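Local atomic coordinates of putative PLP-dependent aminotransferase (Bacillus cereus ATCC 10987, PDB entry 3JU7), a protein that probably binds pyridoxal phosphate and acts as a transaminase of the DegT/DnrJ/EryC1/StrS family. Residues E3-V15 against L350-I364. Residues are numbered along the deposited sequence; the frame is centred on the assembly and turned at random.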
ATOM      1  N   GLU A   3      25.889   4.728 -23.420  1.00 46.15           N
ATOM      2  CA  GLU A   3      25.509   4.519 -24.843  1.00 47.44           C
ATOM      3  C   GLU A   3      24.161   5.205 -25.137  1.00 46.85           C
ATOM      4  O   GLU A   3      24.129   6.217 -25.832  1.00 49.88           O
ATOM      5  CB  GLU A   3      25.478   3.019 -25.189  1.00 47.54           C
ATOM      6  N   ASN A   4      23.060   4.660 -24.625  1.00 44.60           N
ATOM      7  CA  ASN A   4      21.753   5.317 -24.719  1.00 41.48           C
ATOM      8  C   ASN A   4      21.565   6.165 -23.476  1.00 38.16           C
ATOM      9  O   ASN A   4      22.023   5.796 -22.398  1.00 37.76           O
ATOM     10  CB  ASN A   4      20.617   4.296 -24.811  1.00 41.86           C
ATOM     11  N   ILE A   5      20.914   7.311 -23.620  1.00 33.86           N
ATOM     12  CA  ILE A   5      20.585   8.135 -22.478  1.00 30.54           C
ATOM     13  C   ILE A   5      19.157   7.729 -22.113  1.00 30.31           C
ATOM     14  O   ILE A   5      18.222   7.991 -22.862  1.00 31.54           O
ATOM     15  CB  ILE A   5      20.716   9.629 -22.793  1.00 28.69           C
ATOM     16  CG1 ILE A   5      22.185   9.992 -23.041  1.00 24.93           C
ATOM     17  CG2 ILE A   5      20.170  10.458 -21.641  1.00 27.59           C
ATOM     18  CD1 ILE A   5      22.389  11.321 -23.839  1.00 23.41           C
ATOM     19  N   PRO A   6      18.989   7.013 -21.003  1.00 28.22           N
ATOM     20  CA  PRO A   6      17.662   6.555 -20.599  1.00 30.21           C
ATOM     21  C   PRO A   6      16.882   7.641 -19.878  1.00 29.09           C
ATOM     22  O   PRO A   6      17.487   8.585 -19.369  1.00 28.19           O
ATOM     23  CB  PRO A   6      17.974   5.459 -19.617  1.00 30.59           C
ATOM     24  CG  PRO A   6      19.253   5.940 -18.977  1.00 29.53           C
ATOM     25  CD  PRO A   6      20.028   6.545 -20.087  1.00 28.89           C
ATOM     26  N   PHE A   7      15.561   7.497 -19.812  1.00 30.88           N
ATOM     27  CA  PHE A   7      14.718   8.566 -19.234  1.00 31.47           C
ATOM     28  C   PHE A   7      14.916   8.654 -17.733  1.00 33.93           C
ATOM     29  O   PHE A   7      15.091   9.743 -17.198  1.00 35.07           O
ATOM     30  CB  PHE A   7      13.224   8.435 -19.564  1.00 29.47           C
ATOM     31  CG  PHE A   7      12.366   9.487 -18.897  1.00 27.28           C
ATOM     32  CD1 PHE A   7      12.362  10.791 -19.364  1.00 26.60           C
ATOM     33  CD2 PHE A   7      11.598   9.177 -17.772  1.00 29.19           C
ATOM     34  CE1 PHE A   7      11.596  11.768 -18.735  1.00 25.66           C
ATOM     35  CE2 PHE A   7      10.852  10.141 -17.139  1.00 26.19           C
ATOM     36  CZ  PHE A   7      10.845  11.450 -17.641  1.00 26.29           C
ATOM     37  N   LEU A   8      14.883   7.510 -17.060  1.00 35.71           N
ATOM     38  CA  LEU A   8      15.082   7.505 -15.635  1.00 38.97           C
ATOM     39  C   LEU A   8      16.276   6.647 -15.253  1.00 36.31           C
ATOM     40  O   LEU A   8      16.559   5.628 -15.863  1.00 35.78           O
ATOM     41  CB  LEU A   8      13.806   7.085 -14.895  1.00 43.24           C
ATOM     42  CG  LEU A   8      13.136   5.725 -15.116  1.00 49.46           C
ATOM     43  CD1 LEU A   8      11.876   5.719 -14.263  1.00 55.34           C
ATOM     44  CD2 LEU A   8      12.763   5.446 -16.562  1.00 54.89           C
ATOM     45  N   ARG A   9      17.020   7.136 -14.280  1.00 31.88           N
ATOM     46  CA  ARG A   9      18.104   6.402 -13.721  1.00 29.83           C
ATOM     47  C   ARG A   9      18.149   6.767 -12.248  1.00 27.20           C
ATOM     48  O   ARG A   9      18.870   7.676 -11.833  1.00 25.26           O
ATOM     49  CB  ARG A   9      19.423   6.740 -14.406  1.00 30.58           C
ATOM     50  CG  ARG A   9      20.589   5.895 -13.876  1.00 37.47           C
ATOM     51  CD  ARG A   9      21.920   6.303 -14.431  1.00 45.01           C
ATOM     52  NE  ARG A   9      22.921   5.275 -14.152  1.00 50.82           N
ATOM     53  CZ  ARG A   9      23.526   5.098 -12.980  1.00 51.43           C
ATOM     54  NH1 ARG A   9      23.255   5.879 -11.942  1.00 49.91           N
ATOM     55  NH2 ARG A   9      24.414   4.126 -12.842  1.00 57.54           N
ATOM     56  N   ALA A  10      17.338   6.054 -11.474  1.00 25.85           N
ATOM     57  CA  ALA A  10      17.267   6.249 -10.059  1.00 24.14           C
ATOM     58  C   ALA A  10      18.596   5.880  -9.411  1.00 24.87           C
ATOM     59  O   ALA A  10      19.288   4.947  -9.858  1.00 26.37           O
ATOM     60  CB  ALA A  10      16.143   5.425  -9.490  1.00 22.45           C
ATOM     61  N   SER A  11      18.955   6.644  -8.387  1.00 25.24           N
ATOM     62  CA  SER A  11      20.020   6.281  -7.474  1.00 26.69           C
ATOM     63  C   SER A  11      19.616   6.584  -6.030  1.00 25.78           C
ATOM     64  O   SER A  11      19.735   7.704  -5.581  1.00 28.86           O
ATOM     65  CB  SER A  11      21.309   7.022  -7.809  1.00 27.66           C
ATOM     66  OG  SER A  11      21.773   6.668  -9.098  1.00 36.46           O
ATOM     67  N   THR A  12      19.147   5.578  -5.298  1.00 23.94           N
ATOM     68  CA  THR A  12      18.825   5.752  -3.893  1.00 23.11           C
ATOM     69  C   THR A  12      20.146   5.703  -3.121  1.00 22.79           C
ATOM     70  O   THR A  12      21.156   5.224  -3.634  1.00 25.40           O
ATOM     71  CB  THR A  12      17.871   4.644  -3.382  1.00 24.31           C
ATOM     72  OG1 THR A  12      18.562   3.394  -3.446  1.00 32.78           O
ATOM     73  CG2 THR A  12      16.571   4.551  -4.235  1.00 16.98           C
ATOM     74  N   VAL A  13      20.175   6.175  -1.893  1.00 21.82           N
ATOM     75  CA  VAL A  13      21.407   6.031  -1.126  1.00 23.49           C
ATOM     76  C   VAL A  13      21.842   4.548  -0.981  1.00 24.16           C
ATOM     77  O   VAL A  13      21.022   3.666  -0.783  1.00 26.12           O
ATOM     78  CB  VAL A  13      21.324   6.720   0.225  1.00 23.16           C
ATOM     79  CG1 VAL A  13      21.037   8.176  -0.018  1.00 19.14           C
ATOM     80  CG2 VAL A  13      20.272   6.088   1.091  1.00 22.15           C
ATOM     81  N   PRO A  14      23.137   4.277  -1.134  1.00 22.72           N
ATOM     82  CA  PRO A  14      23.638   2.922  -1.048  1.00 23.28           C
ATOM     83  C   PRO A  14      23.493   2.306   0.332  1.00 22.06           C
ATOM     84  O   PRO A  14      23.446   3.032   1.314  1.00 19.73           O
ATOM     85  CB  PRO A  14      25.143   3.082  -1.358  1.00 23.03           C
ATOM     86  CG  PRO A  14      25.335   4.447  -1.762  1.00 22.09           C
ATOM     87  CD  PRO A  14      24.222   5.255  -1.285  1.00 20.87           C
ATOM     88  N   VAL A  15      23.524   0.975   0.403  1.00 22.96           N
ATOM     89  CA  VAL A  15      23.292   0.284   1.677  1.00 21.49           C
ATOM     90  C   VAL A  15      24.228   0.752   2.829  1.00 18.84           C
ATOM     91  O   VAL A  15      23.783   0.859   3.969  1.00 19.72           O
ATOM     92  CB  VAL A  15      23.318  -1.265   1.544  1.00 23.82           C
ATOM     93  CG1 VAL A  15      24.665  -1.775   0.918  1.00 18.97           C
ATOM     94  CG2 VAL A  15      22.996  -1.910   2.926  1.00 21.91           C
ATOM     95  N   LEU A 350      12.216  15.812 -20.500  1.00 24.68           N
ATOM     96  CA  LEU A 350      13.577  15.513 -20.919  1.00 23.47           C
ATOM     97  C   LEU A 350      14.315  14.881 -19.757  1.00 25.86           C
ATOM     98  O   LEU A 350      14.073  15.221 -18.592  1.00 26.39           O
ATOM     99  CB  LEU A 350      14.315  16.741 -21.435  1.00 21.04           C
ATOM    100  CG  LEU A 350      13.721  17.469 -22.640  1.00 24.04           C
ATOM    101  CD1 LEU A 350      14.510  18.747 -22.938  1.00 19.86           C
ATOM    102  CD2 LEU A 350      13.696  16.573 -23.864  1.00 16.87           C
ATOM    103  N   PRO A 351      15.227  13.959 -20.065  1.00 25.44           N
ATOM    104  CA  PRO A 351      15.858  13.272 -18.972  1.00 26.23           C
ATOM    105  C   PRO A 351      16.718  14.159 -18.098  1.00 25.51           C
ATOM    106  O   PRO A 351      17.415  15.066 -18.570  1.00 25.22           O
ATOM    107  CB  PRO A 351      16.692  12.174 -19.654  1.00 27.28           C
ATOM    108  CG  PRO A 351      16.633  12.418 -21.076  1.00 25.32           C
ATOM    109  CD  PRO A 351      15.486  13.315 -21.359  1.00 26.67           C
ATOM    110  N   LEU A 352      16.661  13.844 -16.818  1.00 24.39           N
ATOM    111  CA  LEU A 352      17.454  14.473 -15.798  1.00 26.04           C
ATOM    112  C   LEU A 352      17.566  13.440 -14.689  1.00 26.07           C
ATOM    113  O   LEU A 352      16.571  12.907 -14.282  1.00 28.00           O
ATOM    114  CB  LEU A 352      16.760  15.733 -15.301  1.00 26.58           C
ATOM    115  CG  LEU A 352      17.538  16.713 -14.409  1.00 27.23           C
ATOM    116  CD1 LEU A 352      16.852  18.111 -14.446  1.00 25.25           C
ATOM    117  CD2 LEU A 352      17.644  16.212 -13.008  1.00 24.63           C
ATOM    118  N   TRP A 353      18.777  13.097 -14.261  1.00 25.46           N
ATOM    119  CA  TRP A 353      18.986  12.166 -13.150  1.00 23.74           C
ATOM    120  C   TRP A 353      20.366  12.395 -12.574  1.00 24.63           C
ATOM    121  O   TRP A 353      21.216  12.985 -13.244  1.00 24.35           O
ATOM    122  CB  TRP A 353      18.841  10.688 -13.548  1.00 22.92           C
ATOM    123  CG  TRP A 353      19.078  10.368 -14.991  1.00 25.58           C
ATOM    124  CD1 TRP A 353      18.125  10.257 -15.960  1.00 28.36           C
ATOM    125  CD2 TRP A 353      20.333  10.121 -15.632  1.00 23.53           C
ATOM    126  NE1 TRP A 353      18.703   9.948 -17.158  1.00 30.28           N
ATOM    127  CE2 TRP A 353      20.060   9.863 -16.989  1.00 25.39           C
ATOM    128  CE3 TRP A 353      21.654  10.090 -15.194  1.00 30.35           C
ATOM    129  CZ2 TRP A 353      21.053   9.574 -17.901  1.00 27.06           C
ATOM    130  CZ3 TRP A 353      22.641   9.802 -16.094  1.00 30.93           C
ATOM    131  CH2 TRP A 353      22.342   9.553 -17.438  1.00 32.16           C
ATOM    132  N   GLU A 354      20.561  11.927 -11.337  1.00 23.34           N
ATOM    133  CA  GLU A 354      21.817  12.094 -10.626  1.00 25.56           C
ATOM    134  C   GLU A 354      22.896  11.419 -11.432  1.00 25.24           C
ATOM    135  O   GLU A 354      22.747  10.269 -11.829  1.00 29.01           O
ATOM    136  CB  GLU A 354      21.775  11.465  -9.221  1.00 25.20           C
ATOM    137  CG  GLU A 354      20.794  12.136  -8.228  1.00 29.40           C
ATOM    138  CD  GLU A 354      20.754  11.408  -6.876  1.00 31.72           C
ATOM    139  OE1 GLU A 354      21.834  11.140  -6.325  1.00 35.40           O
ATOM    140  OE2 GLU A 354      19.654  11.089  -6.367  1.00 31.49           O
ATOM    141  N   GLY A 355      23.966  12.141 -11.693  1.00 23.99           N
ATOM    142  CA  GLY A 355      25.066  11.610 -12.457  1.00 23.90           C
ATOM    143  C   GLY A 355      25.075  12.176 -13.836  1.00 24.07           C
ATOM    144  O   GLY A 355      26.081  12.104 -14.500  1.00 26.56           O
HETATM  145  N   MSE A 356      23.972  12.751 -14.296  1.00 26.19           N
HETATM  146  CA  MSE A 356      24.011  13.395 -15.609  1.00 27.82           C
HETATM  147  C   MSE A 356      25.140  14.450 -15.706  1.00 29.28           C
HETATM  148  O   MSE A 356      25.242  15.326 -14.858  1.00 31.91           O
HETATM  149  CB  MSE A 356      22.677  14.033 -15.929  1.00 28.02           C
HETATM  150  CG  MSE A 356      22.562  14.362 -17.400  1.00 33.10           C
HETATM  151 SE   MSE A 356      20.766  14.758 -17.825  0.75 16.71          SE
HETATM  152  CE  MSE A 356      20.032  13.002 -17.879  1.00 15.00           C
ATOM    153  N   THR A 357      25.989  14.352 -16.727  1.00 28.54           N
ATOM    154  CA  THR A 357      27.095  15.303 -16.918  1.00 28.47           C
ATOM    155  C   THR A 357      26.684  16.481 -17.792  1.00 29.18           C
ATOM    156  O   THR A 357      25.743  16.375 -18.590  1.00 26.66           O
ATOM    157  CB  THR A 357      28.266  14.629 -17.645  1.00 28.89           C
ATOM    158  OG1 THR A 357      27.756  13.990 -18.818  1.00 28.88           O
ATOM    159  CG2 THR A 357      28.973  13.569 -16.751  1.00 21.86           C
ATOM    160  N   LYS A 358      27.411  17.592 -17.688  1.00 29.57           N
ATOM    161  CA  LYS A 358      27.101  18.744 -18.526  1.00 30.80           C
ATOM    162  C   LYS A 358      27.158  18.382 -20.009  1.00 31.09           C
ATOM    163  O   LYS A 358      26.376  18.904 -20.828  1.00 30.79           O
ATOM    164  CB  LYS A 358      28.031  19.914 -18.236  1.00 31.34           C
ATOM    165  CG  LYS A 358      27.608  21.201 -18.920  1.00 36.89           C
ATOM    166  CD  LYS A 358      28.385  22.415 -18.417  1.00 42.13           C
ATOM    167  CE  LYS A 358      27.818  23.723 -18.972  1.00 43.68           C
ATOM    168  NZ  LYS A 358      28.246  24.917 -18.170  1.00 42.57           N
ATOM    169  N   GLU A 359      28.070  17.488 -20.366  1.00 31.55           N
ATOM    170  CA  GLU A 359      28.168  17.064 -21.765  1.00 34.32           C
ATOM    171  C   GLU A 359      26.938  16.248 -22.176  1.00 32.38           C
ATOM    172  O   GLU A 359      26.540  16.285 -23.334  1.00 29.36           O
ATOM    173  CB  GLU A 359      29.498  16.337 -22.104  1.00 35.42           C
ATOM    174  CG  GLU A 359      29.914  15.182 -21.167  1.00 48.51           C
ATOM    175  CD  GLU A 359      30.745  15.618 -19.928  1.00 58.44           C
ATOM    176  OE1 GLU A 359      31.062  16.828 -19.805  1.00 61.28           O
ATOM    177  OE2 GLU A 359      31.087  14.739 -19.083  1.00 62.32           O
ATOM    178  N   ILE A 360      26.308  15.549 -21.228  1.00 33.26           N
ATOM    179  CA  ILE A 360      25.067  14.832 -21.553  1.00 30.64           C
ATOM    180  C   ILE A 360      23.919  15.810 -21.798  1.00 29.37           C
ATOM    181  O   ILE A 360      23.218  15.669 -22.799  1.00 28.57           O
ATOM    182  CB  ILE A 360      24.724  13.765 -20.529  1.00 31.20           C
ATOM    183  CG1 ILE A 360      25.751  12.636 -20.622  1.00 31.74           C
ATOM    184  CG2 ILE A 360      23.327  13.192 -20.779  1.00 27.37           C
ATOM    185  CD1 ILE A 360      25.690  11.674 -19.459  1.00 32.94           C
ATOM    186  N   VAL A 361      23.755  16.821 -20.943  1.00 28.27           N
ATOM    187  CA  VAL A 361      22.726  17.857 -21.188  1.00 29.39           C
ATOM    188  C   VAL A 361      22.925  18.492 -22.590  1.00 29.28           C
ATOM    189  O   VAL A 361      21.987  18.580 -23.387  1.00 25.93           O
ATOM    190  CB  VAL A 361      22.731  18.971 -20.110  1.00 29.98           C
ATOM    191  CG1 VAL A 361      21.638  19.968 -20.366  1.00 27.21           C
ATOM    192  CG2 VAL A 361      22.571  18.386 -18.709  1.00 26.60           C
ATOM    193  N   GLU A 362      24.164  18.892 -22.875  1.00 30.67           N
ATOM    194  CA  GLU A 362      24.538  19.460 -24.174  1.00 31.90           C
ATOM    195  C   GLU A 362      24.140  18.563 -25.360  1.00 31.33           C
ATOM    196  O   GLU A 362      23.500  19.041 -26.288  1.00 29.19           O
ATOM    197  CB  GLU A 362      26.029  19.809 -24.213  1.00 32.33           C
ATOM    198  CG  GLU A 362      26.517  20.424 -25.545  1.00 39.76           C
ATOM    199  CD  GLU A 362      27.928  21.023 -25.485  1.00 42.46           C
ATOM    200  OE1 GLU A 362      28.767  20.631 -24.642  1.00 45.62           O
ATOM    201  OE2 GLU A 362      28.200  21.899 -26.313  1.00 50.59           O
ATOM    202  N   GLN A 363      24.504  17.279 -25.329  1.00 31.02           N
ATOM    203  CA  GLN A 363      24.006  16.337 -26.333  1.00 31.67           C
ATOM    204  C   GLN A 363      22.533  16.584 -26.539  1.00 29.66           C
ATOM    205  O   GLN A 363      22.081  16.779 -27.653  1.00 28.99           O
ATOM    206  CB  GLN A 363      24.110  14.872 -25.878  1.00 34.31           C
ATOM    207  CG  GLN A 363      25.463  14.160 -25.977  1.00 41.46           C
ATOM    208  CD  GLN A 363      25.335  12.622 -25.794  1.00 53.05           C
ATOM    209  OE1 GLN A 363      24.427  11.987 -26.356  1.00 63.16           O
ATOM    210  NE2 GLN A 363      26.251  12.029 -25.023  1.00 47.62           N
ATOM    211  N   ILE A 364      21.787  16.562 -25.437  1.00 29.66           N
ATOM    212  CA  ILE A 364      20.333  16.575 -25.476  1.00 28.23           C
ATOM    213  C   ILE A 364      19.840  17.880 -26.063  1.00 28.12           C
ATOM    214  O   ILE A 364      19.087  17.889 -27.029  1.00 27.50           O
ATOM    215  CB  ILE A 364      19.733  16.323 -24.061  1.00 29.08           C
ATOM    216  CG1 ILE A 364      20.001  14.870 -23.621  1.00 28.48           C
ATOM    217  CG2 ILE A 364      18.233  16.601 -24.024  1.00 22.12           C
ATOM    218  CD1 ILE A 364      19.703  14.594 -22.124  1.00 23.38           C
TER
HETATM  219  O   HOH W   1      18.483  10.071 -10.386  1.00 25.11           O
HETATM  220  O   HOH W   2      21.362   7.941 -11.448  1.00 25.79           O
HETATM  221  O   HOH W   3      18.059   9.575  -7.889  1.00 22.58           O
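Trp353 donates from NE1 to Pro6 O at 2.9 Å. This is the one direct hydrogen bond between 3-15 and 350-364. It is bent, with an N-H...O angle of 149°, and the oxygen sits somewhat out of the indole plane. Phe7 O lies at the ring edge, in plane, 3.3 Å from Trp353 CD1. Arg9 CB makes a CH-pi contact over one face, 3.8 Å from the centroid of the five-membered ring. Arg9 CG is anti to the backbone N (chi1 -176°), and the extended chain brings CD to the CE3-CZ3 side of the indole. The selenomethionine Met356 puts CE over the opposite face, so both faces are met, each off centre. The type II turn Trp353-Met356 brings it there, closed by Met356 N to Trp353 O. Ile5 packs beside the benzene side of the indole. Its CG2 meets Trp353 CZ2 and Pro351 CG, while CD1 reaches Ile360 CG2 at 3.7 Å. Thr357 is the N-cap of helix 358-368; its OG1 accepts from Ile360 N. In this probable fold type I PLP enzyme, the N-terminal loop before helix 19-28 here meets the loop leading into helix 358-368. Beyond the indole, three waters bridge the segments. One donates to Arg9 O and Glu354 O and accepts from Arg9 NH1 and Ser11 OG. Another links Arg9 O to Glu354 N. The third takes Ser11 N and gives to Glu354 OE2. That oxygen and Ser11 O, 3.5 Å apart, share Lys253, whose charge probably eases their closeness. Further out, Ala10 O accepts from His29 of the second subunit.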